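Local atomic coordinates of phenolpthiocerol synthesis type-I polyketide synthase ppsA (PDB entry 7AKC), a protein that probably takes part in assembling the lipid core of phthiocerols and phenolphthiocerols by polyketide extension, and is represented here by its acyltransferase domain. Residues Leu172-Ser177 with Asn266-Gln271; His111-Val116 with Ala212-Ala217; Ala93-Trp98 with Ile289-His294. All blocks are in the same frame, centred on the assembly; numbering follows the deposited sequence.

From the N terminus the chain first lays down residues 93-98 on helix 79-100, then turns sharply through 111-116 directly after strand 107-110. It next enters the antiparallel sheet, where 172-177 forms an outer strand, and leaves by the loop 212-217, which returns to 111-116 and closes contact 2. Residues 266-271 then come back to 172-177, so contact 1 crosses contact 2; the two touch where H214 ND1 meets N266 O. Finally 289-294 returns to helix 79-100, and contact 3 encloses both. Contacts 1 and 2 tie the small antiparallel sheet to the larger parallel-sheet part, whereas contact 3 is internal to the latter.

Contact 1 (Leu172-Ser177 with Asn266-Gln271)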
# COMPACT_ATOMS: atom_id res chain seq x y z
N LEU A 172 2.92 11.71 -7.46
CA LEU A 172 1.92 11.39 -6.47
C LEU A 172 2.09 9.89 -6.24
O LEU A 172 2.05 9.09 -7.18
CB LEU A 172 0.54 11.72 -7.05
CG LEU A 172 -0.61 11.65 -6.06
CD1 LEU A 172 -1.81 12.53 -6.52
CD2 LEU A 172 -1.10 10.24 -5.89
N GLY A 173 2.43 9.54 -5.02
CA GLY A 173 2.72 8.16 -4.64
C GLY A 173 1.52 7.41 -4.08
O GLY A 173 1.37 6.22 -4.36
N ILE A 174 0.73 8.04 -3.18
CA ILE A 174 -0.42 7.33 -2.56
C ILE A 174 -1.60 8.24 -2.40
O ILE A 174 -1.47 9.39 -1.95
CB ILE A 174 -0.06 6.74 -1.16
CG1 ILE A 174 1.24 5.92 -1.18
CG2 ILE A 174 -1.24 5.91 -0.53
CD1 ILE A 174 1.69 5.42 0.28
N TYR A 175 -2.81 7.73 -2.84
CA TYR A 175 -4.05 8.46 -2.63
C TYR A 175 -4.56 7.97 -1.27
O TYR A 175 -5.15 6.88 -1.20
CB TYR A 175 -5.10 8.17 -3.73
CG TYR A 175 -4.72 8.61 -5.11
CD1 TYR A 175 -4.01 7.77 -5.96
CD2 TYR A 175 -5.15 9.84 -5.62
CE1 TYR A 175 -3.73 8.14 -7.27
CE2 TYR A 175 -4.87 10.22 -6.93
CZ TYR A 175 -4.18 9.36 -7.76
OH TYR A 175 -3.87 9.76 -9.02
N ASN A 176 -4.22 8.66 -0.19
CA ASN A 176 -4.63 8.23 1.15
C ASN A 176 -6.10 8.35 1.39
O ASN A 176 -6.77 7.42 1.79
CB ASN A 176 -3.85 8.98 2.25
CG ASN A 176 -2.76 8.16 2.83
OD1 ASN A 176 -2.25 7.24 2.20
ND2 ASN A 176 -2.33 8.49 4.03
N SER A 177 -6.60 9.57 1.19
CA SER A 177 -7.98 9.93 1.43
C SER A 177 -8.19 11.28 0.70
O SER A 177 -7.25 11.82 0.10
CB SER A 177 -8.22 10.02 2.94
OG SER A 177 -7.53 11.14 3.49
N ASN A 266 3.54 2.32 -10.02
CA ASN A 266 2.31 3.09 -10.07
C ASN A 266 1.97 3.72 -8.74
O ASN A 266 2.33 3.18 -7.69
CB ASN A 266 1.14 2.16 -10.45
CG ASN A 266 0.97 1.94 -11.92
OD1 ASN A 266 1.82 2.31 -12.74
ND2 ASN A 266 -0.12 1.28 -12.29
N PRO A 267 1.19 4.81 -8.75
CA PRO A 267 0.63 5.31 -7.49
C PRO A 267 -0.22 4.21 -6.81
O PRO A 267 -0.65 3.22 -7.44
CB PRO A 267 -0.32 6.45 -7.91
CG PRO A 267 -0.12 6.66 -9.32
CD PRO A 267 0.68 5.54 -9.92
N VAL A 268 -0.41 4.36 -5.51
CA VAL A 268 -1.21 3.40 -4.71
C VAL A 268 -2.63 3.97 -4.61
O VAL A 268 -2.83 5.03 -3.97
CB VAL A 268 -0.61 3.28 -3.30
CG1 VAL A 268 -1.49 2.36 -2.44
CG2 VAL A 268 0.84 2.79 -3.35
N HIS A 269 -3.60 3.32 -5.27
CA HIS A 269 -4.99 3.80 -5.35
C HIS A 269 -5.77 3.35 -4.13
O HIS A 269 -6.73 2.59 -4.23
CB HIS A 269 -5.62 3.36 -6.71
CG HIS A 269 -4.87 3.88 -7.90
ND1 HIS A 269 -3.75 3.24 -8.41
CD2 HIS A 269 -5.03 5.07 -8.55
CE1 HIS A 269 -3.30 4.01 -9.40
NE2 HIS A 269 -4.06 5.11 -9.54
N PHE A 270 -5.29 3.72 -2.93
CA PHE A 270 -5.86 3.24 -1.67
C PHE A 270 -7.22 3.78 -1.41
O PHE A 270 -8.17 3.02 -1.16
CB PHE A 270 -4.89 3.58 -0.52
CG PHE A 270 -5.32 2.99 0.80
CD1 PHE A 270 -5.36 1.61 0.99
CD2 PHE A 270 -5.71 3.81 1.84
CE1 PHE A 270 -5.76 1.07 2.20
CE2 PHE A 270 -6.18 3.27 3.03
CZ PHE A 270 -6.19 1.89 3.22
N GLN A 271 -7.38 5.15 -1.47
CA GLN A 271 -8.71 5.72 -1.29
C GLN A 271 -9.78 5.08 -2.24
O GLN A 271 -10.88 4.74 -1.82
CB GLN A 271 -8.60 7.22 -1.59
CG GLN A 271 -9.97 7.89 -1.61
CD GLN A 271 -9.88 9.32 -2.05
OE1 GLN A 271 -8.88 10.00 -1.85
NE2 GLN A 271 -10.95 9.79 -2.69
O HOH W 1 -3.65 7.24 -11.13
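Y175 brings the CE1 corner of its ring against P267 and H269, and this is the broadest bump on the strand side. With CG anti to its carbonyl carbon (chi1 -64°), the phenol lies back along the strand, so Y175 CE1 comes to 3.9 Å from P267 CB and 3.6 Å from H269 CD2. The Y175 and H269 side chains point the same way, their planes only 25° apart, yet the rings are slid so far that they barely overlap. A water lies 2.7 Å from H269 NE2, in the plane of that imidazole, and a longer 3.3 Å from Y175 OH. H269 ND1 is held by T244 O. L172 fills the step behind, its CD2 sitting over the centre of one face of the Y175 ring, while V268 O lies at the edge of the same ring.

Between these knobs V268 N gives a bond to G173 O, and V268 O receives the nearly straight one from Y175 N, 2.9 Å long with 172° at the hydrogen; together they make a single bridge between I174 and V268. I174 and V268 lie alongside each other, CG1 of I174 resting 3.8 Å from V268 CG2. Farther on, Y175 O takes a bond from Q271 N at 2.8 Å.

V268 also packs on S112 and H214, and F270 meets H111 edge-to-face, so the bridge lies against what is probably the active-site turn. H269 is the N-cap of helix 270-278, so the outer strand meets the very start of that helix. Strand 171-177 carries a classic bulge, G173 and I174, where it pairs with V182 of strand 180-184, while helix 157-164 packs on L172 and Y175, and helix 298-308 meets S177 and F270.

Contact 2 (His111-Val116 with Ala212-Ala217)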
# COMPACT_ATOMS: atom_id res chain seq x y z
N HIS A 111 -2.12 -2.25 0.47
CA HIS A 111 -1.62 -0.90 0.29
C HIS A 111 -0.13 -0.99 -0.03
O HIS A 111 0.64 -1.59 0.74
CB HIS A 111 -1.87 -0.14 1.59
CG HIS A 111 -1.22 1.20 1.72
ND1 HIS A 111 0.12 1.32 2.11
CD2 HIS A 111 -1.77 2.43 1.68
CE1 HIS A 111 0.34 2.62 2.22
NE2 HIS A 111 -0.76 3.33 1.95
N SER A 112 0.30 -0.42 -1.18
CA SER A 112 1.69 -0.39 -1.58
C SER A 112 2.32 -1.82 -1.57
O SER A 112 1.70 -2.76 -2.07
CB SER A 112 2.45 0.65 -0.73
OG SER A 112 3.84 0.71 -1.04
N MET A 113 3.46 -2.01 -0.93
CA MET A 113 4.11 -3.31 -0.82
C MET A 113 3.23 -4.38 -0.13
O MET A 113 3.47 -5.57 -0.30
CB MET A 113 5.48 -3.16 -0.14
CG MET A 113 6.33 -2.02 -0.70
SD MET A 113 7.06 -2.41 -2.31
CE MET A 113 5.85 -1.57 -3.46
N GLY A 114 2.18 -3.96 0.55
CA GLY A 114 1.23 -4.83 1.23
C GLY A 114 0.34 -5.65 0.30
O GLY A 114 -0.31 -6.59 0.75
N GLU A 115 0.27 -5.27 -0.99
CA GLU A 115 -0.54 -6.01 -1.97
C GLU A 115 0.00 -7.44 -2.18
O GLU A 115 -0.77 -8.33 -2.50
CB GLU A 115 -0.66 -5.24 -3.30
CG GLU A 115 -1.56 -5.94 -4.30
CD GLU A 115 -2.24 -4.95 -5.22
OE1 GLU A 115 -2.03 -5.06 -6.45
OE2 GLU A 115 -2.99 -4.08 -4.72
N VAL A 116 1.31 -7.68 -1.93
CA VAL A 116 1.83 -9.07 -2.01
C VAL A 116 1.13 -9.93 -0.96
O VAL A 116 0.59 -11.00 -1.30
CB VAL A 116 3.37 -9.15 -1.85
CG1 VAL A 116 3.81 -10.61 -1.69
CG2 VAL A 116 4.06 -8.53 -3.04
N ALA A 212 11.93 4.45 -1.29
CA ALA A 212 10.64 5.02 -1.70
C ALA A 212 10.19 4.41 -3.01
O ALA A 212 10.85 4.59 -4.02
CB ALA A 212 10.73 6.51 -1.79
N PRO A 213 9.05 3.69 -3.03
CA PRO A 213 8.52 3.20 -4.26
C PRO A 213 7.53 4.22 -4.84
O PRO A 213 7.50 5.33 -4.38
CB PRO A 213 7.87 1.88 -3.80
CG PRO A 213 7.71 1.97 -2.29
CD PRO A 213 8.24 3.32 -1.88
N HIS A 214 6.78 3.84 -5.87
CA HIS A 214 5.70 4.70 -6.43
C HIS A 214 6.24 6.02 -6.97
O HIS A 214 5.57 7.04 -6.80
CB HIS A 214 4.54 4.81 -5.45
CG HIS A 214 4.27 3.51 -4.79
ND1 HIS A 214 3.93 2.39 -5.50
CD2 HIS A 214 4.37 3.14 -3.50
CE1 HIS A 214 3.80 1.38 -4.68
NE2 HIS A 214 4.07 1.81 -3.47
N ASN A 215 7.38 5.95 -7.65
CA ASN A 215 8.01 7.16 -8.24
C ASN A 215 8.94 6.72 -9.37
O ASN A 215 9.24 5.53 -9.43
CB ASN A 215 8.63 8.05 -7.16
CG ASN A 215 9.89 7.46 -6.57
OD1 ASN A 215 10.97 7.69 -7.09
ND2 ASN A 215 9.76 6.72 -5.49
N PRO A 216 9.38 7.62 -10.27
CA PRO A 216 10.21 7.23 -11.42
C PRO A 216 11.51 6.47 -11.15
O PRO A 216 12.02 5.88 -12.05
CB PRO A 216 10.52 8.58 -12.09
CG PRO A 216 9.34 9.43 -11.75
CD PRO A 216 9.04 9.04 -10.33
N ALA A 217 11.99 6.49 -9.92
CA ALA A 217 13.21 5.74 -9.56
C ALA A 217 12.96 4.23 -9.69
O ALA A 217 13.92 3.48 -9.81
CB ALA A 217 13.64 6.09 -8.18
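S112 OG and H214 NE2 meet at 2.7 Å, a hydrogen bond in which either could be the donor. The hydroxyl lies at the edge of the imidazole and in its plane.

The H214 side chain is the one to trace. Its CB leaves the backbone toward 111-116, and CG turns anti to the carbonyl carbon (chi1 -40°), which sends the ring out to the serine. CD2 has S112 OG at 3.5 Å. On the other side of NE2, the methyl of M113 approaches CE1 obliquely, M113 CE lying 3.8 Å from H214 CE1. NE2, the tip, has the serine hydroxyl, with S112 CB close behind it at 3.4 Å. ND1 looks the other way and is hydrogen-bonded to N266 O, so both ring nitrogens have a partner and the ring's rotation is fixed. P213 CB covers one face, offset toward the rim.

M113 reaches this place with a chain bent at its second and third torsions; it slides past H214 in the opposite direction and also puts CE 4.0 Å from P213 CB. The loop that offers H214 is braced by N215, whose ND2 bonds to A212 O and, at 2.9 Å, to P213 O, while its OD1 closes an Asx turn with A217 N.

S112 itself sits in a strained conformation, phi 53° and psi -129°, between strand 107-110 and helix 115-121, where G114 N bonds back to H111 O. This tight turn, within a GxSxG sequence, fits the nucleophile elbow of acyltransferases in the patatin clan, and the serine-histidine pairing is consistent with their catalytic dyad, set between the larger domain and the small antiparallel sheet.

Contact 3 (Ala93-Trp98 with Ile289-His294); sequences ALTELW and IEISAH
W98 spreads its indole across the end of I289, the two side chains approaching from opposite directions. I289 CD1 stands over the six-membered ring, 4.2 Å from its centroid and just 10° off the normal, a true CH-pi contact. The other branch, CG2, is set toward the rim and comes within 3.5 Å of W98 CZ2. With CG1 anti to the carbonyl carbon (chi1 -51°) and CG2 anti to the backbone N, both methyl ends of I289 can touch the indole.

I291 comes to the pyrrole end of the same ring system at a slant. Its CD1 lies 3.6 Å from W98 CD1 and equally near NE1, a nitrogen whose hydrogen bond goes to T319 OG1. Strand 287-290 lies between 23-27 and 315-317 in a parallel sheet, and helix 79-100 packs on it as one outer layer of the alpha/beta fold. F25 of strand 23-27 also meets the W98 ring, and L317 of strand 315-317 touches both W98 and I289.

The CG2 branch of I291 points the other way, into the helix, where it rests between L94 CB at 3.7 Å and T95 OG1 at 3.6 Å. T95 and I291 cross at about a right angle; the threonine hydroxyl is hydrogen-bonded to Q91 O and to Y27 OH. L94 extends beyond I291, its CD1 settling 3.8 Å from S292 O where the strand has ended.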
# COMPACT_ATOMS: atom_id res chain seq x y z
N ALA A 93 0.91 -14.39 9.71
CA ALA A 93 0.64 -15.05 10.99
C ALA A 93 -0.49 -14.38 11.77
O ALA A 93 -1.28 -15.08 12.43
CB ALA A 93 1.91 -15.18 11.83
N LEU A 94 -0.60 -13.04 11.69
CA LEU A 94 -1.69 -12.32 12.36
C LEU A 94 -3.01 -12.65 11.67
O LEU A 94 -4.00 -12.84 12.37
CB LEU A 94 -1.49 -10.80 12.38
CG LEU A 94 -0.43 -10.24 13.32
CD1 LEU A 94 -0.21 -8.75 13.04
CD2 LEU A 94 -0.77 -10.49 14.77
N THR A 95 -3.01 -12.79 10.33
CA THR A 95 -4.20 -13.17 9.57
C THR A 95 -4.74 -14.52 10.06
O THR A 95 -5.95 -14.65 10.22
CB THR A 95 -3.89 -13.26 8.07
OG1 THR A 95 -3.43 -12.00 7.61
CG2 THR A 95 -5.11 -13.68 7.25
N GLU A 96 -3.86 -15.51 10.31
CA GLU A 96 -4.33 -16.82 10.79
C GLU A 96 -4.79 -16.78 12.26
O GLU A 96 -5.68 -17.56 12.64
CB GLU A 96 -3.28 -17.92 10.54
CG GLU A 96 -3.35 -18.46 9.12
CD GLU A 96 -2.16 -19.30 8.69
OE1 GLU A 96 -1.95 -20.38 9.28
OE2 GLU A 96 -1.45 -18.87 7.75
N LEU A 97 -4.24 -15.86 13.06
CA LEU A 97 -4.67 -15.66 14.44
C LEU A 97 -6.10 -15.14 14.45
O LEU A 97 -6.89 -15.62 15.25
CB LEU A 97 -3.75 -14.67 15.17
CG LEU A 97 -4.14 -14.35 16.62
CD1 LEU A 97 -4.20 -15.60 17.48
CD2 LEU A 97 -3.22 -13.31 17.22
N TRP A 98 -6.45 -14.19 13.54
CA TRP A 98 -7.81 -13.65 13.43
C TRP A 98 -8.79 -14.78 13.11
O TRP A 98 -9.81 -14.91 13.77
CB TRP A 98 -7.90 -12.54 12.36
CG TRP A 98 -7.59 -11.16 12.85
CD1 TRP A 98 -6.49 -10.41 12.55
CD2 TRP A 98 -8.43 -10.33 13.66
NE1 TRP A 98 -6.59 -9.17 13.15
CE2 TRP A 98 -7.77 -9.09 13.83
CE3 TRP A 98 -9.68 -10.51 14.28
CZ2 TRP A 98 -8.31 -8.06 14.59
CZ3 TRP A 98 -10.22 -9.48 15.02
CH2 TRP A 98 -9.54 -8.27 15.16
N ILE A 289 -10.27 -4.13 8.89
CA ILE A 289 -9.29 -4.51 9.87
C ILE A 289 -7.93 -4.42 9.26
O ILE A 289 -7.63 -5.15 8.33
CB ILE A 289 -9.57 -5.93 10.44
CG1 ILE A 289 -11.03 -6.07 10.90
CG2 ILE A 289 -8.57 -6.25 11.56
CD1 ILE A 289 -11.42 -7.49 11.44
N GLU A 290 -7.09 -3.54 9.78
CA GLU A 290 -5.71 -3.42 9.32
C GLU A 290 -4.94 -4.55 10.00
O GLU A 290 -5.01 -4.67 11.22
CB GLU A 290 -5.14 -2.07 9.75
CG GLU A 290 -3.69 -1.90 9.33
CD GLU A 290 -3.08 -0.56 9.67
OE1 GLU A 290 -3.82 0.45 9.67
OE2 GLU A 290 -1.86 -0.52 9.96
N ILE A 291 -4.26 -5.40 9.23
CA ILE A 291 -3.51 -6.53 9.78
C ILE A 291 -2.08 -6.10 9.96
O ILE A 291 -1.26 -6.29 9.06
CB ILE A 291 -3.65 -7.80 8.90
CG1 ILE A 291 -5.13 -8.05 8.49
CG2 ILE A 291 -3.07 -9.01 9.61
CD1 ILE A 291 -6.09 -8.21 9.68
N SER A 292 -1.78 -5.46 11.09
CA SER A 292 -0.45 -4.92 11.33
C SER A 292 -0.08 -4.91 12.82
O SER A 292 -0.95 -5.08 13.67
CB SER A 292 -0.38 -3.49 10.80
OG SER A 292 -1.24 -2.67 11.58
N ALA A 293 1.19 -4.62 13.12
CA ALA A 293 1.67 -4.52 14.50
C ALA A 293 1.29 -3.17 15.16
O ALA A 293 1.45 -3.04 16.36
CB ALA A 293 3.18 -4.71 14.53
N HIS A 294 0.77 -2.18 14.38
CA HIS A 294 0.38 -0.84 14.84
C HIS A 294 -0.49 -0.15 13.77
O HIS A 294 -0.09 -0.08 12.61
CB HIS A 294 1.62 0.03 15.17
CG HIS A 294 1.28 1.35 15.77
ND1 HIS A 294 1.05 1.49 17.13
CD2 HIS A 294 1.10 2.56 15.17
CE1 HIS A 294 0.76 2.77 17.32
NE2 HIS A 294 0.77 3.45 16.17